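Long-range contacts in pyridoxal phosphate homeostasis protein (Bifidobacterium adolescentis ATCC 15703, PDB 3CPG), which probably binds pyridoxal 5'-phosphate and takes part in keeping the cellular level of this cofactor in balance: residues V135-S140 and G162-V167; C239-M244 and S258-V263. All coordinates share one frame; numbering follows the deposited sequence.

Both contacts are buried and join strands of one curled parallel sheet, the wall of the TIM barrel. Contact 1 is a regular neighbour pair inside a beta-alpha-beta unit, held by backbone bonds and an aliphatic pairing. Contact 2 joins the last two strands, 241-243 and 260-263, through a single bridge, and serine, threonine, glutamate and arginine side chains supply much of the bonding; at the partly exposed Glu241 and Thr259 a water bridges the two segments. The two meet in the barrel interior, where Glu139 OE1 lies 2.6 Å from Ser243 OG, a probable hydrogen bond, and Leu164 CD1 packs on Ser243 CB.

Contact 1 (V135-S140 and G162-V167); sequences VDTIES and GVLLEV
Three backbone hydrogen bonds join strands 137-140 and 162-166 as parallel neighbours, their axes 14° apart: Gly162 N to Asp136 O (2.8 Å), Ile138 N to Gly162 O (2.8 Å) and Leu164 N to Ile138 O (3.0 Å). CA-H...O contacts from Thr137 CA to Gly162 O and from Val163 CA to Ile138 O add a second donor to each of these two carbonyls. At Gly162 the chains run so close that a side chain would collide with Thr137 OG1 and Asp136 O.

Among apolar contacts, Leu164 lies alongside Glu139, both side chains pointing the same way; Leu164 CD1 rests on Glu139 CG at 3.4 Å and reaches the carboxylate carbon CD at 3.5 Å. With OG1 beside the backbone N (chi1 -59°), the Thr137 methyl CG2 stands anti to that N and comes to 4.1 Å from Leu164 CG. Ile138 CB and Val163 CG1 meet loosely at 4.5 Å.

The buried polar ends are bonded further out: the Glu139 carboxylate is held at OE1 by Ser243 and at OE2 by His118, and Thr137 OG1 by Gln199. The extended Glu166, OE1 bonded to Gln122, brings OE2 to 3.8 Å from Ser140 CB. The pair closes the right-handed beta-alpha-beta crossover through helix 144-157, a repeating element of the TIM barrel, with strands 113-119 and 196-202 on its outer edges and helix 183-191 against Val163 and Leu165.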
ATOM      1  N   VAL A 135       3.244   0.700  11.422  1.00  9.01           N
ATOM      2  CA  VAL A 135       2.380   0.428  10.276  1.00  8.26           C
ATOM      3  C   VAL A 135       1.133  -0.390  10.604  1.00  9.80           C
ATOM      4  O   VAL A 135       1.194  -1.352  11.373  1.00 10.69           O
ATOM      5  CB  VAL A 135       3.165  -0.294   9.153  1.00  9.55           C
ATOM      6  CG1 VAL A 135       4.444   0.469   8.841  1.00  7.28           C
ATOM      7  CG2 VAL A 135       3.480  -1.720   9.562  1.00 10.13           C
ATOM      8  N   ASP A 136      -0.001  -0.001  10.025  1.00  8.72           N
ATOM      9  CA  ASP A 136      -1.236  -0.738  10.263  1.00 10.27           C
ATOM     10  C   ASP A 136      -1.457  -1.816   9.216  1.00  7.94           C
ATOM     11  O   ASP A 136      -2.276  -2.709   9.407  1.00  7.87           O
ATOM     12  CB  ASP A 136      -2.456   0.189  10.309  1.00 15.43           C
ATOM     13  CG  ASP A 136      -2.299   1.422   9.447  1.00 18.41           C
ATOM     14  OD1 ASP A 136      -1.751   1.329   8.331  1.00 20.73           O
ATOM     15  OD2 ASP A 136      -2.748   2.493   9.899  1.00 24.87           O
ATOM     16  N   THR A 137      -0.737  -1.725   8.104  1.00  6.42           N
ATOM     17  CA  THR A 137      -0.857  -2.724   7.051  1.00  4.98           C
ATOM     18  C   THR A 137       0.480  -3.005   6.373  1.00  5.53           C
ATOM     19  O   THR A 137       1.208  -2.084   6.007  1.00  3.49           O
ATOM     20  CB  THR A 137      -1.855  -2.292   5.952  1.00  5.68           C
ATOM     21  OG1 THR A 137      -3.149  -2.074   6.525  1.00  6.80           O
ATOM     22  CG2 THR A 137      -1.967  -3.379   4.887  1.00  5.39           C
ATOM     23  N   ILE A 138       0.798  -4.287   6.220  1.00  4.04           N
ATOM     24  CA  ILE A 138       2.020  -4.712   5.539  1.00  4.33           C
ATOM     25  C   ILE A 138       1.571  -5.266   4.183  1.00  5.35           C
ATOM     26  O   ILE A 138       1.026  -6.369   4.098  1.00  4.45           O
ATOM     27  CB  ILE A 138       2.755  -5.817   6.332  1.00  5.20           C
ATOM     28  CG1 ILE A 138       3.213  -5.268   7.686  1.00  6.70           C
ATOM     29  CG2 ILE A 138       3.948  -6.324   5.527  1.00  4.91           C
ATOM     30  CD1 ILE A 138       3.784  -6.327   8.628  1.00  6.32           C
ATOM     31  N   GLU A 139       1.801  -4.493   3.123  1.00  3.33           N
ATOM     32  CA  GLU A 139       1.375  -4.877   1.780  1.00  3.53           C
ATOM     33  C   GLU A 139       2.248  -5.887   1.052  1.00  5.50           C
ATOM     34  O   GLU A 139       1.855  -6.403   0.006  1.00  6.58           O
ATOM     35  CB  GLU A 139       1.271  -3.634   0.893  1.00  2.84           C
ATOM     36  CG  GLU A 139       0.204  -2.641   1.304  1.00  4.81           C
ATOM     37  CD  GLU A 139      -0.099  -1.646   0.200  1.00  4.51           C
ATOM     38  OE1 GLU A 139       0.194  -1.960  -0.974  1.00  5.73           O
ATOM     39  OE2 GLU A 139      -0.646  -0.563   0.497  1.00  5.37           O
ATOM     40  N   SER A 140       3.417  -6.181   1.607  1.00  4.64           N
ATOM     41  CA  SER A 140       4.369  -7.073   0.951  1.00  5.89           C
ATOM     42  C   SER A 140       4.456  -8.515   1.440  1.00  6.47           C
ATOM     43  O   SER A 140       5.512  -9.132   1.334  1.00  6.81           O
ATOM     44  CB  SER A 140       5.757  -6.445   1.037  1.00  5.80           C
ATOM     45  OG  SER A 140       6.084  -6.212   2.398  1.00  6.92           O
ATOM     46  N   GLY A 162      -2.735  -5.455   9.714  1.00  4.60           N
ATOM     47  CA  GLY A 162      -3.328  -5.755   8.427  1.00  5.10           C
ATOM     48  C   GLY A 162      -2.263  -6.244   7.466  1.00  5.84           C
ATOM     49  O   GLY A 162      -1.093  -5.889   7.597  1.00  5.72           O
ATOM     50  N   VAL A 163      -2.655  -7.080   6.512  1.00  6.46           N
ATOM     51  CA  VAL A 163      -1.706  -7.574   5.524  1.00  6.15           C
ATOM     52  C   VAL A 163      -2.368  -7.713   4.168  1.00  5.62           C
ATOM     53  O   VAL A 163      -3.572  -7.960   4.076  1.00  5.39           O
ATOM     54  CB  VAL A 163      -1.128  -8.975   5.891  1.00  6.19           C
ATOM     55  CG1 VAL A 163      -0.369  -8.914   7.204  1.00  5.90           C
ATOM     56  CG2 VAL A 163      -2.252 -10.000   5.962  1.00  8.16           C
ATOM     57  N   LEU A 164      -1.580  -7.519   3.119  1.00  4.36           N
ATOM     58  CA  LEU A 164      -2.060  -7.714   1.761  1.00  4.42           C
ATOM     59  C   LEU A 164      -1.165  -8.821   1.231  1.00  4.80           C
ATOM     60  O   LEU A 164       0.032  -8.846   1.525  1.00  6.41           O
ATOM     61  CB  LEU A 164      -1.884  -6.463   0.890  1.00  4.85           C
ATOM     62  CG  LEU A 164      -2.605  -5.169   1.277  1.00  3.46           C
ATOM     63  CD1 LEU A 164      -2.553  -4.194   0.100  1.00  3.35           C
ATOM     64  CD2 LEU A 164      -4.056  -5.456   1.645  1.00  4.68           C
ATOM     65  N   LEU A 165      -1.743  -9.755   0.489  1.00  4.57           N
ATOM     66  CA  LEU A 165      -0.957 -10.831  -0.095  1.00  4.86           C
ATOM     67  C   LEU A 165      -0.375 -10.272  -1.382  1.00  4.59           C
ATOM     68  O   LEU A 165      -1.108  -9.865  -2.289  1.00  3.60           O
ATOM     69  CB  LEU A 165      -1.836 -12.049  -0.401  1.00  5.36           C
ATOM     70  CG  LEU A 165      -1.197 -13.146  -1.263  1.00  4.87           C
ATOM     71  CD1 LEU A 165       0.079 -13.671  -0.601  1.00  4.90           C
ATOM     72  CD2 LEU A 165      -2.205 -14.271  -1.464  1.00  7.34           C
ATOM     73  N   GLU A 166       0.951 -10.229  -1.443  1.00  4.61           N
ATOM     74  CA  GLU A 166       1.662  -9.709  -2.602  1.00  5.28           C
ATOM     75  C   GLU A 166       1.814 -10.829  -3.615  1.00  5.29           C
ATOM     76  O   GLU A 166       2.410 -11.861  -3.313  1.00  6.84           O
ATOM     77  CB  GLU A 166       3.042  -9.215  -2.174  1.00  6.03           C
ATOM     78  CG  GLU A 166       3.876  -8.602  -3.278  1.00  8.51           C
ATOM     79  CD  GLU A 166       5.283  -8.297  -2.808  1.00 12.14           C
ATOM     80  OE1 GLU A 166       6.048  -9.252  -2.559  1.00 19.48           O
ATOM     81  OE2 GLU A 166       5.617  -7.106  -2.674  1.00 17.97           O
ATOM     82  N   VAL A 167       1.285 -10.616  -4.815  1.00  4.63           N
ATOM     83  CA  VAL A 167       1.352 -11.623  -5.862  1.00  4.98           C
ATOM     84  C   VAL A 167       2.250 -11.169  -7.004  1.00  5.98           C
ATOM     85  O   VAL A 167       2.239 -10.000  -7.389  1.00  6.75           O
ATOM     86  CB  VAL A 167      -0.054 -11.921  -6.435  1.00  5.09           C
ATOM     87  CG1 VAL A 167       0.031 -13.029  -7.477  1.00  4.40           C
ATOM     88  CG2 VAL A 167      -0.999 -12.315  -5.315  1.00  4.70           C
TER

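Contact 2 (C239-M244 and S258-V263); sequences CRELSM and STIVRV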
ATOM      1  N   CYS A 239     -10.794  -9.499   2.512  1.00  7.77           N
ATOM      2  CA  CYS A 239      -9.794  -9.461   1.448  1.00  7.71           C
ATOM      3  C   CYS A 239     -10.429  -8.694   0.291  1.00  7.68           C
ATOM      4  O   CYS A 239     -10.825  -9.281  -0.715  1.00  8.75           O
ATOM      5  CB  CYS A 239      -9.447 -10.891   1.019  1.00  8.71           C
ATOM      6  SG  CYS A 239      -8.110 -11.024  -0.189  1.00  9.65           S
ATOM      7  N   ARG A 240     -10.515  -7.376   0.436  1.00  8.20           N
ATOM      8  CA  ARG A 240     -11.163  -6.549  -0.576  1.00  8.79           C
ATOM      9  C   ARG A 240     -10.297  -5.591  -1.382  1.00  8.62           C
ATOM     10  O   ARG A 240     -10.672  -5.204  -2.486  1.00  8.90           O
ATOM     11  CB  ARG A 240     -12.286  -5.746   0.082  1.00 11.21           C
ATOM     12  CG  ARG A 240     -13.419  -6.595   0.619  1.00 16.26           C
ATOM     13  CD  ARG A 240     -14.375  -5.762   1.457  1.00 21.82           C
ATOM     14  NE  ARG A 240     -15.548  -6.529   1.866  1.00 27.57           N
ATOM     15  CZ  ARG A 240     -16.484  -6.965   1.029  1.00 30.59           C
ATOM     16  NH1 ARG A 240     -16.387  -6.711  -0.270  1.00 31.83           N
ATOM     17  NH2 ARG A 240     -17.520  -7.654   1.489  1.00 33.24           N
ATOM     18  N   GLU A 241      -9.151  -5.196  -0.846  1.00  6.72           N
ATOM     19  CA  GLU A 241      -8.311  -4.248  -1.562  1.00  6.29           C
ATOM     20  C   GLU A 241      -7.484  -4.840  -2.693  1.00  5.64           C
ATOM     21  O   GLU A 241      -7.119  -6.018  -2.681  1.00  5.16           O
ATOM     22  CB  GLU A 241      -7.352  -3.544  -0.594  1.00  6.74           C
ATOM     23  CG  GLU A 241      -8.009  -2.934   0.630  1.00 10.47           C
ATOM     24  CD  GLU A 241      -8.613  -1.562   0.380  1.00 14.08           C
ATOM     25  OE1 GLU A 241      -8.671  -1.117  -0.786  1.00 14.10           O
ATOM     26  OE2 GLU A 241      -9.033  -0.926   1.372  1.00 16.38           O
ATOM     27  N   LEU A 242      -7.208  -3.992  -3.676  1.00  4.11           N
ATOM     28  CA  LEU A 242      -6.357  -4.345  -4.801  1.00  3.80           C
ATOM     29  C   LEU A 242      -5.382  -3.184  -4.892  1.00  4.18           C
ATOM     30  O   LEU A 242      -5.712  -2.119  -5.412  1.00  4.53           O
ATOM     31  CB  LEU A 242      -7.157  -4.470  -6.098  1.00  4.53           C
ATOM     32  CG  LEU A 242      -8.010  -5.736  -6.216  1.00  5.25           C
ATOM     33  CD1 LEU A 242      -8.834  -5.678  -7.498  1.00  5.04           C
ATOM     34  CD2 LEU A 242      -7.109  -6.960  -6.210  1.00  6.58           C
ATOM     35  N   SER A 243      -4.190  -3.384  -4.342  1.00  3.49           N
ATOM     36  CA  SER A 243      -3.161  -2.352  -4.359  1.00  3.33           C
ATOM     37  C   SER A 243      -2.337  -2.593  -5.608  1.00  4.04           C
ATOM     38  O   SER A 243      -1.485  -3.479  -5.639  1.00  4.77           O
ATOM     39  CB  SER A 243      -2.281  -2.462  -3.114  1.00  4.06           C
ATOM     40  OG  SER A 243      -1.283  -1.454  -3.095  1.00  3.91           O
HETATM   41  N   MSE A 244      -2.616  -1.816  -6.647  1.00  3.99           N
HETATM   42  CA  MSE A 244      -1.912  -1.960  -7.913  1.00  5.37           C
HETATM   43  C   MSE A 244      -2.001  -0.686  -8.735  1.00  5.34           C
HETATM   44  O   MSE A 244      -3.009   0.022  -8.695  1.00  6.69           O
HETATM   45  CB  MSE A 244      -2.494  -3.143  -8.700  1.00  6.57           C
HETATM   46  CG  MSE A 244      -4.005  -3.066  -8.956  1.00  7.84           C
HETATM   47 SE   MSE A 244      -4.707  -4.742  -9.624  1.00 12.67          SE
HETATM   48  CE  MSE A 244      -6.271  -4.110 -10.485  1.00  6.48           C
ATOM     49  N   SER A 258      -8.367  -1.453  -9.594  1.00  5.91           N
ATOM     50  CA  SER A 258      -7.536  -1.061  -8.460  1.00  5.07           C
ATOM     51  C   SER A 258      -8.308  -0.240  -7.431  1.00  5.87           C
ATOM     52  O   SER A 258      -9.144   0.585  -7.796  1.00  6.65           O
ATOM     53  CB  SER A 258      -6.338  -0.247  -8.946  1.00  6.42           C
ATOM     54  OG  SER A 258      -5.605   0.261  -7.844  1.00  7.02           O
ATOM     55  N   THR A 259      -8.036  -0.472  -6.148  1.00  4.91           N
ATOM     56  CA  THR A 259      -8.695   0.294  -5.092  1.00  6.03           C
ATOM     57  C   THR A 259      -7.658   1.141  -4.371  1.00  6.03           C
ATOM     58  O   THR A 259      -8.001   2.023  -3.587  1.00  6.27           O
ATOM     59  CB  THR A 259      -9.400  -0.605  -4.063  1.00  6.50           C
ATOM     60  OG1 THR A 259      -8.427  -1.370  -3.338  1.00  5.93           O
ATOM     61  CG2 THR A 259     -10.381  -1.535  -4.765  1.00  8.54           C
ATOM     62  N   ILE A 260      -6.389   0.856  -4.641  1.00  5.26           N
ATOM     63  CA  ILE A 260      -5.279   1.603  -4.059  1.00  6.32           C
ATOM     64  C   ILE A 260      -4.162   1.707  -5.086  1.00  5.73           C
ATOM     65  O   ILE A 260      -3.668   0.696  -5.574  1.00  6.11           O
ATOM     66  CB  ILE A 260      -4.667   0.914  -2.814  1.00  5.16           C
ATOM     67  CG1 ILE A 260      -5.690   0.822  -1.687  1.00  5.33           C
ATOM     68  CG2 ILE A 260      -3.438   1.708  -2.344  1.00  7.39           C
ATOM     69  CD1 ILE A 260      -5.159   0.098  -0.459  1.00  6.69           C
ATOM     70  N   VAL A 261      -3.784   2.932  -5.434  1.00  5.60           N
ATOM     71  CA  VAL A 261      -2.685   3.127  -6.365  1.00  5.16           C
ATOM     72  C   VAL A 261      -1.546   3.674  -5.517  1.00  5.82           C
ATOM     73  O   VAL A 261      -1.780   4.478  -4.618  1.00  7.32           O
ATOM     74  CB  VAL A 261      -3.037   4.121  -7.500  1.00  3.75           C
ATOM     75  CG1 VAL A 261      -4.102   3.507  -8.404  1.00  5.08           C
ATOM     76  CG2 VAL A 261      -3.512   5.450  -6.925  1.00  5.72           C
ATOM     77  N   ARG A 262      -0.330   3.201  -5.782  1.00  6.10           N
ATOM     78  CA  ARG A 262       0.857   3.619  -5.038  1.00  5.57           C
ATOM     79  C   ARG A 262       1.678   4.548  -5.923  1.00  4.87           C
ATOM     80  O   ARG A 262       2.312   4.108  -6.876  1.00  6.55           O
ATOM     81  CB  ARG A 262       1.685   2.389  -4.649  1.00  4.15           C
ATOM     82  CG  ARG A 262       0.891   1.320  -3.909  1.00  5.69           C
ATOM     83  CD  ARG A 262       1.805   0.213  -3.405  1.00  5.25           C
ATOM     84  NE  ARG A 262       2.585  -0.388  -4.485  1.00  7.11           N
ATOM     85  CZ  ARG A 262       2.110  -1.267  -5.362  1.00  8.48           C
ATOM     86  NH1 ARG A 262       0.847  -1.668  -5.296  1.00  6.02           N
ATOM     87  NH2 ARG A 262       2.901  -1.741  -6.316  1.00  8.75           N
ATOM     88  N   VAL A 263       1.677   5.835  -5.590  1.00  5.38           N
ATOM     89  CA  VAL A 263       2.366   6.825  -6.405  1.00  4.43           C
ATOM     90  C   VAL A 263       3.527   7.542  -5.722  1.00  5.50           C
ATOM     91  O   VAL A 263       3.385   8.088  -4.626  1.00  5.02           O
ATOM     92  CB  VAL A 263       1.355   7.882  -6.909  1.00  5.16           C
ATOM     93  CG1 VAL A 263       2.020   8.816  -7.907  1.00  8.13           C
ATOM     94  CG2 VAL A 263       0.153   7.184  -7.543  1.00  7.37           C
TER
HETATM   95  O   HOH W   1      -9.141   1.684  -0.915  1.00 13.55           O
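Ser258 OG bonds to Met244 O at 2.7 Å, lying in the carbonyl plane, while the selenomethionine methyl CE of Met244 reaches Ser258 N. Thr259 holds OG1 between its backbone N and carbonyl carbon (chi1 66°), where it donates to Glu241 OE1 (2.6 Å) and accepts an almost straight bond from Leu242 N (2.9 Å, 172°). A water bridges Glu241 OE1 and Thr259 O; Glu241 OE2 pairs with Arg51. A valine in place of Thr259 would probably leave Leu242 N without its acceptor and Glu241 less firmly fixed. Leu242 O accepts from both Thr259 N, on a lone pair, and Ile260 N, from above the carbonyl plane. The single bridge between Ser243 and Ile260 joins strand 241-243 to strand 260-263, the two last strands of the TIM barrel. Ile260 O takes Met244 N at 2.9 Å, and the Ile260 side chain crosses Glu241 at about a right angle, its CD1 3.7 Å from OE1. Arg262, bent at chi3 (-56°), swings NH1 back to Ser243 OG (3.1 Å), which lies near the guanidinium plane and is also bonded to Glu139, and weakly to Ser243 O, while NH2 bonds to Thr203 O.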